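Local coordinates for DnaJ homolog subfamily C member 10 (Mus musculus, PDB 3APQ), which acts as an endoplasmic reticulum disulfide reductase in folding and in degradation of misfolded proteins, represented here by its J domain and first thioredoxin domain, at residues 6-11 against 46-51; 26-31 against 85-90; 30-35 against 78-83; 116-121 against 170-175. One frame throughout, in Å; residues are numbered along the deposited sequence.

In the fold
Contacts 1, 2 and 3 belong to one cluster built on the J domain, while contact 4 lies in the first thioredoxin domain. The first of these packs two J-domain helices together, and its centre is about 14 Å from that of contact 2, which it touches through Leu26 and Leu8. Contacts 2 and 3 share His31, have centres about 8 Å apart, and meet where Trp83 NE1 reaches Leu28 O. Contact 4 is separate: its nearest atoms are about 11 Å from those of contact 2, with centres about 27 Å apart. Its Pro170 touches the redox-active Cys126–Cys129 region through His128, and Asp89 of contact 2 bonds Gly125 and His130 beside it.

Contact 1: 6-11 against 46-51; sequences SLLGVS and LKINRA
Leu7 reaches across from the short helix 4-8 to the flank of helix 41-55, where Lys47, Ile48 and Ala51 receive it. Its CB already aims at that helix, and with CG anti to the backbone N (chi1 -167°) the branch continues outward to lie over Ile48. CG faces the CD1 methyl of Ile48 at a spacing too short to be trusted, and the unusual outer torsion of that isoleucine may share in the error. Beyond the branch the two methyls part. CD1 faces the end of Lys47, whose chain bends at its third and fourth torsions to bring NZ within 3.5 Å of Leu7 CD1, the two side chains crossing at about a right angle. Leu7 CD2 turns instead to the helix backbone, 3.5 Å from Lys47 O, and one turn further on it meets the CB methyl of Ala51 at 4.0 Å. This is the packing of the first helix of a J domain against the third, one of the two long helices of the fold. Leu8 adds a second, deeper point: its CD2 lies 3.7 Å from Ile48 CG2, the two side chains sliding past each other in opposite directions, with Phe23 and Leu26 of helix 16-30 packed close by. Immediately after Leu8 the helix ends in a Schellman motif, with Gly9 at positive phi as its C-prime residue and Val10 N bonded back to Tyr5 O.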
# COMPACT_ATOMS: atom_id res chain seq x y z
N SER A 6 -19.97 3.57 -6.74
CA SER A 6 -21.13 3.61 -5.86
C SER A 6 -21.29 2.30 -5.09
O SER A 6 -21.75 2.32 -3.94
CB SER A 6 -22.38 4.03 -6.63
OG SER A 6 -22.71 3.08 -7.63
N LEU A 7 -20.83 1.18 -5.66
CA LEU A 7 -20.86 -0.08 -4.90
C LEU A 7 -20.00 0.03 -3.64
O LEU A 7 -20.37 -0.45 -2.54
CB LEU A 7 -20.42 -1.24 -5.78
CG LEU A 7 -20.69 -2.65 -5.23
CD1 LEU A 7 -22.21 -2.98 -5.04
CD2 LEU A 7 -20.00 -3.70 -6.16
N LEU A 8 -18.83 0.65 -3.78
CA LEU A 8 -17.97 0.85 -2.60
C LEU A 8 -18.35 2.08 -1.77
O LEU A 8 -17.81 2.25 -0.67
CB LEU A 8 -16.51 0.98 -3.03
CG LEU A 8 -15.94 -0.29 -3.69
CD1 LEU A 8 -14.47 -0.14 -4.14
CD2 LEU A 8 -16.12 -1.53 -2.81
N GLY A 9 -19.22 2.94 -2.31
CA GLY A 9 -19.69 4.15 -1.60
C GLY A 9 -18.67 5.28 -1.66
O GLY A 9 -18.59 6.11 -0.73
N VAL A 10 -17.87 5.34 -2.73
CA VAL A 10 -16.82 6.37 -2.85
C VAL A 10 -17.03 7.13 -4.13
O VAL A 10 -17.80 6.67 -5.03
CB VAL A 10 -15.32 5.80 -2.88
CG1 VAL A 10 -14.95 5.04 -1.56
CG2 VAL A 10 -15.05 4.88 -4.09
N SER A 11 -16.35 8.29 -4.21
CA SER A 11 -16.37 9.08 -5.41
C SER A 11 -15.57 8.54 -6.58
O SER A 11 -14.57 7.87 -6.38
CB SER A 11 -15.73 10.43 -5.09
OG SER A 11 -16.39 11.28 -5.90
N LEU A 46 -18.35 -11.29 -3.26
CA LEU A 46 -17.70 -11.50 -4.56
C LEU A 46 -17.82 -10.21 -5.42
O LEU A 46 -16.85 -9.81 -6.06
CB LEU A 46 -18.33 -12.72 -5.29
CG LEU A 46 -17.98 -14.14 -4.81
CD1 LEU A 46 -18.38 -15.15 -5.85
CD2 LEU A 46 -16.52 -14.29 -4.55
N LYS A 47 -19.01 -9.59 -5.43
CA LYS A 47 -19.24 -8.39 -6.24
C LYS A 47 -18.41 -7.22 -5.74
O LYS A 47 -17.88 -6.48 -6.53
CB LYS A 47 -20.69 -7.95 -6.21
CG LYS A 47 -21.69 -8.93 -6.86
CD LYS A 47 -23.20 -8.67 -6.50
CE LYS A 47 -23.69 -7.20 -6.75
NZ LYS A 47 -23.41 -6.22 -5.60
N ILE A 48 -18.34 -7.05 -4.42
CA ILE A 48 -17.55 -5.95 -3.82
C ILE A 48 -16.07 -6.23 -4.11
O ILE A 48 -15.31 -5.34 -4.46
CB ILE A 48 -17.77 -5.85 -2.26
CG1 ILE A 48 -19.15 -5.38 -1.86
CG2 ILE A 48 -16.74 -4.94 -1.60
CD1 ILE A 48 -19.97 -4.77 -2.98
N ASN A 49 -15.64 -7.49 -3.90
CA ASN A 49 -14.24 -7.84 -4.18
C ASN A 49 -13.83 -7.60 -5.64
O ASN A 49 -12.74 -7.11 -5.91
CB ASN A 49 -13.90 -9.30 -3.78
CG ASN A 49 -12.39 -9.52 -3.68
OD1 ASN A 49 -11.67 -8.76 -2.99
ND2 ASN A 49 -11.89 -10.49 -4.41
N ARG A 50 -14.73 -7.93 -6.59
CA ARG A 50 -14.46 -7.77 -8.02
C ARG A 50 -14.28 -6.28 -8.35
O ARG A 50 -13.33 -5.91 -9.08
CB ARG A 50 -15.62 -8.39 -8.82
CG ARG A 50 -15.62 -8.19 -10.26
CD ARG A 50 -16.85 -9.03 -10.81
NE ARG A 50 -16.97 -8.91 -12.26
CZ ARG A 50 -17.59 -7.92 -12.88
NH1 ARG A 50 -18.17 -6.97 -12.18
NH2 ARG A 50 -17.63 -7.89 -14.22
N ALA A 51 -15.17 -5.46 -7.79
CA ALA A 51 -15.04 -3.97 -7.84
C ALA A 51 -13.69 -3.48 -7.33
O ALA A 51 -12.96 -2.76 -8.04
CB ALA A 51 -16.17 -3.31 -7.07

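Contact 2: 26-31 against 85-90; sequences LALKLH and YYRYDF
The backbones of 26-31 and 85-90 come nearest at Leu28 and Arg87, whose CA atoms are 6.6 Å apart, where the ends of two helices meet with no hydrogen bond between the two segments. Leu28 fits its CD2 methyl against the helix backbone, 3.6 Å from Arg87 N, and the same methyl also touches Tyr86 CB. Its other methyl, CD1, runs against Arg87 CD, the arginine chain crossing the leucine at about a right angle. Tyr86 carries most of the remaining contact. Its CG lies beside its own backbone N and anti to the carbonyl carbon (chi1 -63°), which lays the ring against helix 16-30. One face then receives the methyl of Ala27 in a CH-pi contact, CB lying 4.2 Å from the centroid of the Tyr86 ring, while Tyr85 CD2 sits over the opposite face. At its edge the ring meets another ring edge: His31 CD2 stands 3.9 Å from Tyr86 CD2, with the side chains crossing roughly at right angles. Glu81 bonds both rings: its N meets Tyr86 OH and its O accepts from His31 NE2. Around this junction, Phe45 and Asn49 of helix 41-55 touch Ala27 and Tyr86, Phe23 sets its ring at about 90° to that of Tyr86, and Asp89, just after helix 83-88, bonds Gly125 and His130 of the thioredoxin domain, a tie between this helix and that domain.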
# COMPACT_ATOMS: atom_id res chain seq x y z
N LEU A 26 -16.47 -2.56 4.44
CA LEU A 26 -17.44 -3.48 3.89
C LEU A 26 -17.02 -4.90 4.29
O LEU A 26 -17.81 -5.69 4.81
CB LEU A 26 -17.51 -3.32 2.34
CG LEU A 26 -18.41 -2.24 1.74
CD1 LEU A 26 -18.24 -0.97 2.47
CD2 LEU A 26 -18.26 -1.97 0.25
N ALA A 27 -15.74 -5.22 4.06
CA ALA A 27 -15.21 -6.55 4.44
C ALA A 27 -15.30 -6.90 5.94
O ALA A 27 -15.69 -8.02 6.30
CB ALA A 27 -13.76 -6.73 3.93
N LEU A 28 -14.93 -5.99 6.82
CA LEU A 28 -14.98 -6.30 8.25
C LEU A 28 -16.41 -6.54 8.78
O LEU A 28 -16.60 -7.29 9.77
CB LEU A 28 -14.21 -5.22 9.05
CG LEU A 28 -12.74 -5.19 8.60
CD1 LEU A 28 -11.95 -4.15 9.41
CD2 LEU A 28 -12.15 -6.61 8.74
N LYS A 29 -17.42 -5.99 8.10
CA LYS A 29 -18.80 -6.22 8.52
C LYS A 29 -19.38 -7.41 7.82
O LYS A 29 -20.02 -8.23 8.46
CB LYS A 29 -19.71 -4.98 8.31
CG LYS A 29 -21.26 -5.28 8.47
CD LYS A 29 -22.10 -4.06 8.97
CE LYS A 29 -23.51 -4.49 9.47
NZ LYS A 29 -24.35 -5.25 8.42
N LEU A 30 -19.12 -7.53 6.53
CA LEU A 30 -19.84 -8.48 5.68
C LEU A 30 -19.17 -9.79 5.28
O LEU A 30 -19.77 -10.55 4.55
CB LEU A 30 -20.17 -7.80 4.34
CG LEU A 30 -21.03 -6.53 4.38
CD1 LEU A 30 -21.27 -6.05 2.93
CD2 LEU A 30 -22.33 -6.75 5.13
N HIS A 31 -17.91 -10.01 5.66
CA HIS A 31 -17.18 -11.16 5.19
C HIS A 31 -18.05 -12.43 5.39
O HIS A 31 -18.55 -12.65 6.47
CB HIS A 31 -15.91 -11.31 6.04
CG HIS A 31 -14.88 -12.21 5.43
ND1 HIS A 31 -15.00 -13.59 5.43
CD2 HIS A 31 -13.73 -11.91 4.78
CE1 HIS A 31 -13.94 -14.10 4.81
NE2 HIS A 31 -13.16 -13.10 4.41
N TYR A 85 -7.16 -11.34 7.53
CA TYR A 85 -6.37 -10.64 6.55
C TYR A 85 -6.86 -9.19 6.40
O TYR A 85 -6.04 -8.27 6.38
CB TYR A 85 -6.43 -11.35 5.18
CG TYR A 85 -5.73 -10.58 4.06
CD1 TYR A 85 -4.40 -10.83 3.76
CD2 TYR A 85 -6.42 -9.61 3.31
CE1 TYR A 85 -3.76 -10.13 2.74
CE2 TYR A 85 -5.79 -8.92 2.29
CZ TYR A 85 -4.46 -9.17 2.04
OH TYR A 85 -3.87 -8.48 1.02
N TYR A 86 -8.18 -8.96 6.26
CA TYR A 86 -8.66 -7.57 6.08
C TYR A 86 -8.50 -6.77 7.37
O TYR A 86 -8.29 -5.55 7.34
CB TYR A 86 -10.10 -7.52 5.56
CG TYR A 86 -10.17 -8.15 4.21
CD1 TYR A 86 -9.53 -7.57 3.10
CD2 TYR A 86 -10.80 -9.38 4.05
CE1 TYR A 86 -9.55 -8.21 1.84
CE2 TYR A 86 -10.84 -10.01 2.80
CZ TYR A 86 -10.20 -9.43 1.72
OH TYR A 86 -10.26 -10.09 0.52
N ARG A 87 -8.62 -7.45 8.50
CA ARG A 87 -8.61 -6.73 9.75
C ARG A 87 -7.21 -6.26 10.08
O ARG A 87 -7.04 -5.18 10.58
CB ARG A 87 -9.15 -7.66 10.89
CG ARG A 87 -9.04 -7.00 12.32
CD ARG A 87 -9.99 -5.80 12.45
NE ARG A 87 -9.82 -5.15 13.77
CZ ARG A 87 -8.79 -4.41 14.12
NH1 ARG A 87 -7.81 -4.16 13.25
NH2 ARG A 87 -8.72 -3.87 15.33
N TYR A 88 -6.18 -7.10 9.81
CA TYR A 88 -4.86 -6.80 10.32
C TYR A 88 -3.78 -6.69 9.22
O TYR A 88 -2.70 -6.19 9.53
CB TYR A 88 -4.40 -7.87 11.30
CG TYR A 88 -5.21 -7.92 12.58
CD1 TYR A 88 -5.11 -6.90 13.54
CD2 TYR A 88 -6.09 -8.95 12.81
CE1 TYR A 88 -5.88 -6.94 14.76
CE2 TYR A 88 -6.88 -9.02 14.02
CZ TYR A 88 -6.76 -8.00 14.98
OH TYR A 88 -7.50 -8.03 16.16
N ASP A 89 -4.07 -7.14 7.99
CA ASP A 89 -2.98 -7.27 6.98
C ASP A 89 -3.27 -6.55 5.66
O ASP A 89 -2.72 -6.92 4.61
CB ASP A 89 -2.68 -8.76 6.69
CG ASP A 89 -1.21 -8.98 6.22
OD1 ASP A 89 -0.34 -8.09 6.34
OD2 ASP A 89 -0.94 -10.05 5.70
N PHE A 90 -4.14 -5.55 5.74
CA PHE A 90 -4.68 -4.89 4.55
C PHE A 90 -4.58 -3.36 4.74
O PHE A 90 -5.01 -2.85 5.77
CB PHE A 90 -6.13 -5.33 4.35
CG PHE A 90 -6.72 -4.75 3.12
CD1 PHE A 90 -6.39 -5.26 1.86
CD2 PHE A 90 -7.55 -3.63 3.20
CE1 PHE A 90 -6.95 -4.71 0.69
CE2 PHE A 90 -8.11 -3.04 2.05
CZ PHE A 90 -7.82 -3.60 0.78

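Contact 3: 30-35 against 78-83; sequences LHPDKN and GQYESW
A loop-to-loop contact near the surface brings the turn after helix 16-30 against the approach to helix 83-88, with the ring of His31 at its centre. Its NE2 donates to Glu81 O at 2.6 Å along an almost straight line (177°), with the acceptor in the ring plane and the donor in the carbonyl plane. On the same ring's other nitrogen, ND1 accepts from Asp33 N, so both edges fix its rotation. Each face has a neighbour: Trp83 N and CB lie over one, CB making a CH-pi contact 4.2 Å from the His31 ring centroid, and on the other Tyr80 turns its edge toward the ring in an offset edge-to-face contact, the planes at 90°. Tyr80 OH passes Pro32 CG at 3.4 Å on its way to a hydrogen bond with His42. Lys34 lays CG over the face of the five-membered ring of Trp83, 3.9 Å from its centroid, and bends at chi2 (-67°) to carry CE back over the same face. A water links Asp33 OD2 to Trp83 N. His31, Pro32 and Asp33 form the HPD motif of J domains, the signature by which such proteins engage Hsp70, here consistent with the known interaction with HSPA5.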
# COMPACT_ATOMS: atom_id res chain seq x y z
N LEU A 30 -19.12 -7.53 6.53
CA LEU A 30 -19.84 -8.48 5.68
C LEU A 30 -19.17 -9.79 5.28
O LEU A 30 -19.77 -10.55 4.55
CB LEU A 30 -20.17 -7.80 4.34
CG LEU A 30 -21.03 -6.53 4.38
CD1 LEU A 30 -21.27 -6.05 2.93
CD2 LEU A 30 -22.33 -6.75 5.13
N HIS A 31 -17.91 -10.01 5.66
CA HIS A 31 -17.18 -11.16 5.19
C HIS A 31 -18.05 -12.43 5.39
O HIS A 31 -18.55 -12.65 6.47
CB HIS A 31 -15.91 -11.31 6.04
CG HIS A 31 -14.88 -12.21 5.43
ND1 HIS A 31 -15.00 -13.59 5.43
CD2 HIS A 31 -13.73 -11.91 4.78
CE1 HIS A 31 -13.94 -14.10 4.81
NE2 HIS A 31 -13.16 -13.10 4.41
N PRO A 32 -18.17 -13.28 4.37
CA PRO A 32 -18.95 -14.56 4.42
C PRO A 32 -18.59 -15.48 5.60
O PRO A 32 -19.47 -16.10 6.19
CB PRO A 32 -18.55 -15.27 3.14
CG PRO A 32 -18.16 -14.10 2.20
CD PRO A 32 -17.45 -13.11 3.09
N ASP A 33 -17.30 -15.59 5.91
CA ASP A 33 -16.86 -16.46 7.01
C ASP A 33 -17.44 -15.99 8.35
O ASP A 33 -17.63 -16.77 9.29
CB ASP A 33 -15.33 -16.45 7.13
CG ASP A 33 -14.64 -17.13 5.96
OD1 ASP A 33 -15.33 -17.54 5.02
OD2 ASP A 33 -13.37 -17.19 5.96
N LYS A 34 -17.69 -14.69 8.45
CA LYS A 34 -18.21 -14.10 9.69
C LYS A 34 -19.74 -14.03 9.67
O LYS A 34 -20.35 -13.57 10.64
CB LYS A 34 -17.62 -12.67 9.84
CG LYS A 34 -16.17 -12.72 10.22
CD LYS A 34 -15.99 -13.29 11.61
CE LYS A 34 -14.57 -13.19 12.08
NZ LYS A 34 -13.73 -14.38 11.71
N ASN A 35 -20.34 -14.38 8.54
CA ASN A 35 -21.80 -14.30 8.43
C ASN A 35 -22.40 -15.63 7.86
O ASN A 35 -23.11 -15.62 6.82
CB ASN A 35 -22.16 -13.09 7.56
CG ASN A 35 -21.81 -11.75 8.24
OD1 ASN A 35 -22.66 -11.19 8.95
ND2 ASN A 35 -20.55 -11.23 8.03
N GLY A 78 -13.01 -13.51 -7.82
CA GLY A 78 -13.64 -14.48 -6.93
C GLY A 78 -12.78 -14.97 -5.77
O GLY A 78 -13.25 -15.77 -4.95
N GLN A 79 -11.53 -14.52 -5.70
CA GLN A 79 -10.61 -15.08 -4.71
C GLN A 79 -10.39 -14.05 -3.63
O GLN A 79 -9.70 -13.06 -3.87
CB GLN A 79 -9.29 -15.43 -5.37
CG GLN A 79 -9.36 -16.63 -6.27
CD GLN A 79 -8.01 -16.91 -6.89
OE1 GLN A 79 -7.06 -17.29 -6.18
NE2 GLN A 79 -7.89 -16.72 -8.22
N TYR A 80 -10.99 -14.24 -2.47
CA TYR A 80 -10.84 -13.26 -1.42
C TYR A 80 -10.10 -13.92 -0.27
O TYR A 80 -9.90 -15.11 -0.25
CB TYR A 80 -12.17 -12.59 -1.00
CG TYR A 80 -13.26 -13.56 -0.61
CD1 TYR A 80 -13.27 -14.16 0.64
CD2 TYR A 80 -14.27 -13.90 -1.53
CE1 TYR A 80 -14.25 -15.07 0.98
CE2 TYR A 80 -15.28 -14.80 -1.20
CZ TYR A 80 -15.27 -15.38 0.05
OH TYR A 80 -16.24 -16.26 0.39
N GLU A 81 -9.67 -13.09 0.66
CA GLU A 81 -8.88 -13.50 1.80
C GLU A 81 -9.74 -13.62 3.05
O GLU A 81 -10.92 -13.32 3.03
CB GLU A 81 -7.80 -12.43 2.02
CG GLU A 81 -6.89 -12.21 0.77
CD GLU A 81 -5.94 -13.38 0.51
OE1 GLU A 81 -5.63 -14.19 1.42
OE2 GLU A 81 -5.49 -13.48 -0.65
N SER A 82 -9.13 -14.06 4.14
CA SER A 82 -9.82 -14.20 5.41
C SER A 82 -10.21 -12.85 6.03
O SER A 82 -9.60 -11.80 5.73
CB SER A 82 -8.92 -14.99 6.36
OG SER A 82 -7.82 -14.18 6.78
N TRP A 83 -11.20 -12.87 6.93
CA TRP A 83 -11.53 -11.66 7.69
C TRP A 83 -10.29 -11.10 8.38
O TRP A 83 -10.10 -9.89 8.42
CB TRP A 83 -12.58 -11.96 8.75
CG TRP A 83 -13.07 -10.77 9.52
CD1 TRP A 83 -14.16 -9.98 9.20
CD2 TRP A 83 -12.58 -10.30 10.76
NE1 TRP A 83 -14.31 -9.00 10.16
CE2 TRP A 83 -13.37 -9.19 11.14
CE3 TRP A 83 -11.49 -10.68 11.60
CZ2 TRP A 83 -13.14 -8.44 12.31
CZ3 TRP A 83 -11.27 -9.94 12.77
CH2 TRP A 83 -12.07 -8.83 13.09
O HOH W 1 -12.17 -15.53 7.91

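Contact 4: 116-121 against 170-175; sequences LWFVNF and PSLFIF
Phe121 and Phe175 meet edge to edge on the central sheet of a thioredoxin fold, Phe121 CE2 lying 3.8 Å from Phe175 CE2 near the plane of each ring. Val119 CG1 lies over one face of the Phe121 ring and Ser171 O is at its edge, while Phe175 has Val119 CB and Trp117 O at its own edge. Phe173 adds CD2 at 4.0 Å from Phe121 CD2, the side chains at about a right angle. Beneath these rings strand 117-121 and strand 171-175 run antiparallel at 160°, joined by six backbone bonds. Phe175 N reaches Trp117 O at 2.7 Å, and Val119 N reaches Phe173 O nearly straight at 177°. The opposite face of the sheet holds Phe118, Asn120, Leu172 and Ile174, against Trp136 and Leu132 of helix 127-142 and Phe196 of helix 190-202. There Phe118 brings the edge of its ring to Phe173 O, CD2 at 3.5 Å, and CE2 meets Leu172 CB. Leu116 CD1 touches Ile174 CG1 at 3.5 Å further along. Just before Ser171 in the chain, Pro170 follows a cis peptide bond, the cis-proline characteristic of this fold, and packs against His128 between the redox-active Cys126 and Cys129. Asn120 OD1, buried and without a polar partner in the model, lies 3.4 Å from Leu172 CD2.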
# COMPACT_ATOMS: atom_id res chain seq x y z
N LEU A 116 14.37 13.42 -0.62
CA LEU A 116 14.93 12.24 0.03
C LEU A 116 13.76 11.34 0.54
O LEU A 116 12.92 11.82 1.30
CB LEU A 116 15.81 12.67 1.20
CG LEU A 116 16.36 11.55 2.10
CD1 LEU A 116 17.29 10.69 1.25
CD2 LEU A 116 17.11 12.04 3.30
N TRP A 117 13.70 10.10 0.09
CA TRP A 117 12.62 9.17 0.48
C TRP A 117 13.20 7.94 1.16
O TRP A 117 14.16 7.32 0.64
CB TRP A 117 11.88 8.70 -0.75
CG TRP A 117 10.83 9.64 -1.22
CD1 TRP A 117 10.97 10.69 -2.12
CD2 TRP A 117 9.43 9.61 -0.86
NE1 TRP A 117 9.73 11.29 -2.33
CE2 TRP A 117 8.79 10.67 -1.56
CE3 TRP A 117 8.67 8.81 0.00
CZ2 TRP A 117 7.40 10.93 -1.45
CZ3 TRP A 117 7.30 9.07 0.11
CH2 TRP A 117 6.69 10.14 -0.59
N PHE A 118 12.59 7.51 2.26
CA PHE A 118 13.00 6.29 2.91
C PHE A 118 11.76 5.41 2.89
O PHE A 118 10.71 5.79 3.46
CB PHE A 118 13.39 6.66 4.34
CG PHE A 118 14.04 5.55 5.14
CD1 PHE A 118 14.21 5.74 6.50
CD2 PHE A 118 14.56 4.36 4.55
CE1 PHE A 118 14.86 4.75 7.29
CE2 PHE A 118 15.18 3.39 5.32
CZ PHE A 118 15.34 3.57 6.70
N VAL A 119 11.87 4.29 2.17
CA VAL A 119 10.73 3.45 1.82
C VAL A 119 10.86 2.02 2.39
O VAL A 119 11.91 1.37 2.29
CB VAL A 119 10.59 3.38 0.28
CG1 VAL A 119 9.39 2.45 -0.14
CG2 VAL A 119 10.41 4.80 -0.27
N ASN A 120 9.77 1.58 3.01
CA ASN A 120 9.63 0.25 3.56
C ASN A 120 8.88 -0.58 2.54
O ASN A 120 7.67 -0.33 2.30
CB ASN A 120 8.82 0.34 4.85
CG ASN A 120 8.46 -1.01 5.44
OD1 ASN A 120 8.87 -2.06 4.92
ND2 ASN A 120 7.76 -1.00 6.56
N PHE A 121 9.59 -1.54 1.93
CA PHE A 121 9.02 -2.51 0.99
C PHE A 121 8.59 -3.72 1.82
O PHE A 121 9.43 -4.41 2.42
CB PHE A 121 10.03 -2.97 -0.07
CG PHE A 121 10.39 -1.90 -1.06
CD1 PHE A 121 9.76 -1.83 -2.29
CD2 PHE A 121 11.42 -1.00 -0.77
CE1 PHE A 121 10.11 -0.83 -3.20
CE2 PHE A 121 11.76 0.01 -1.68
CZ PHE A 121 11.11 0.08 -2.89
N PRO A 170 10.85 -7.35 5.54
CA PRO A 170 10.80 -6.01 4.93
C PRO A 170 12.14 -5.64 4.33
O PRO A 170 13.18 -6.16 4.78
CB PRO A 170 10.48 -5.08 6.13
CG PRO A 170 11.07 -5.84 7.32
CD PRO A 170 10.90 -7.31 7.02
N SER A 171 12.14 -4.78 3.32
CA SER A 171 13.39 -4.23 2.78
C SER A 171 13.27 -2.72 2.83
O SER A 171 12.30 -2.14 2.34
CB SER A 171 13.66 -4.74 1.36
OG SER A 171 14.25 -6.02 1.49
N LEU A 172 14.22 -2.08 3.49
CA LEU A 172 14.11 -0.63 3.69
C LEU A 172 15.25 0.05 2.91
O LEU A 172 16.43 -0.28 3.10
CB LEU A 172 14.20 -0.23 5.17
CG LEU A 172 13.42 -0.97 6.29
CD1 LEU A 172 13.38 -0.27 7.64
CD2 LEU A 172 12.05 -1.47 5.96
N PHE A 173 14.88 0.97 2.03
CA PHE A 173 15.88 1.61 1.15
C PHE A 173 15.66 3.09 1.19
O PHE A 173 14.50 3.57 1.17
CB PHE A 173 15.67 1.18 -0.29
CG PHE A 173 16.23 -0.18 -0.63
CD1 PHE A 173 17.58 -0.32 -1.01
CD2 PHE A 173 15.42 -1.32 -0.61
CE1 PHE A 173 18.13 -1.58 -1.37
CE2 PHE A 173 15.95 -2.59 -0.98
CZ PHE A 173 17.30 -2.71 -1.34
N ILE A 174 16.76 3.83 1.17
CA ILE A 174 16.64 5.27 1.06
C ILE A 174 17.03 5.72 -0.36
O ILE A 174 17.98 5.17 -0.97
CB ILE A 174 17.35 5.94 2.24
CG1 ILE A 174 16.93 7.38 2.39
CG2 ILE A 174 18.85 5.80 2.12
CD1 ILE A 174 17.10 7.92 3.84
N PHE A 175 16.26 6.66 -0.92
CA PHE A 175 16.41 7.04 -2.35
C PHE A 175 16.51 8.56 -2.46
O PHE A 175 15.83 9.31 -1.74
CB PHE A 175 15.15 6.65 -3.17
CG PHE A 175 14.86 5.19 -3.25
CD1 PHE A 175 15.39 4.41 -4.29
CD2 PHE A 175 14.02 4.58 -2.29
CE1 PHE A 175 15.11 3.02 -4.41
CE2 PHE A 175 13.74 3.19 -2.38
CZ PHE A 175 14.32 2.40 -3.44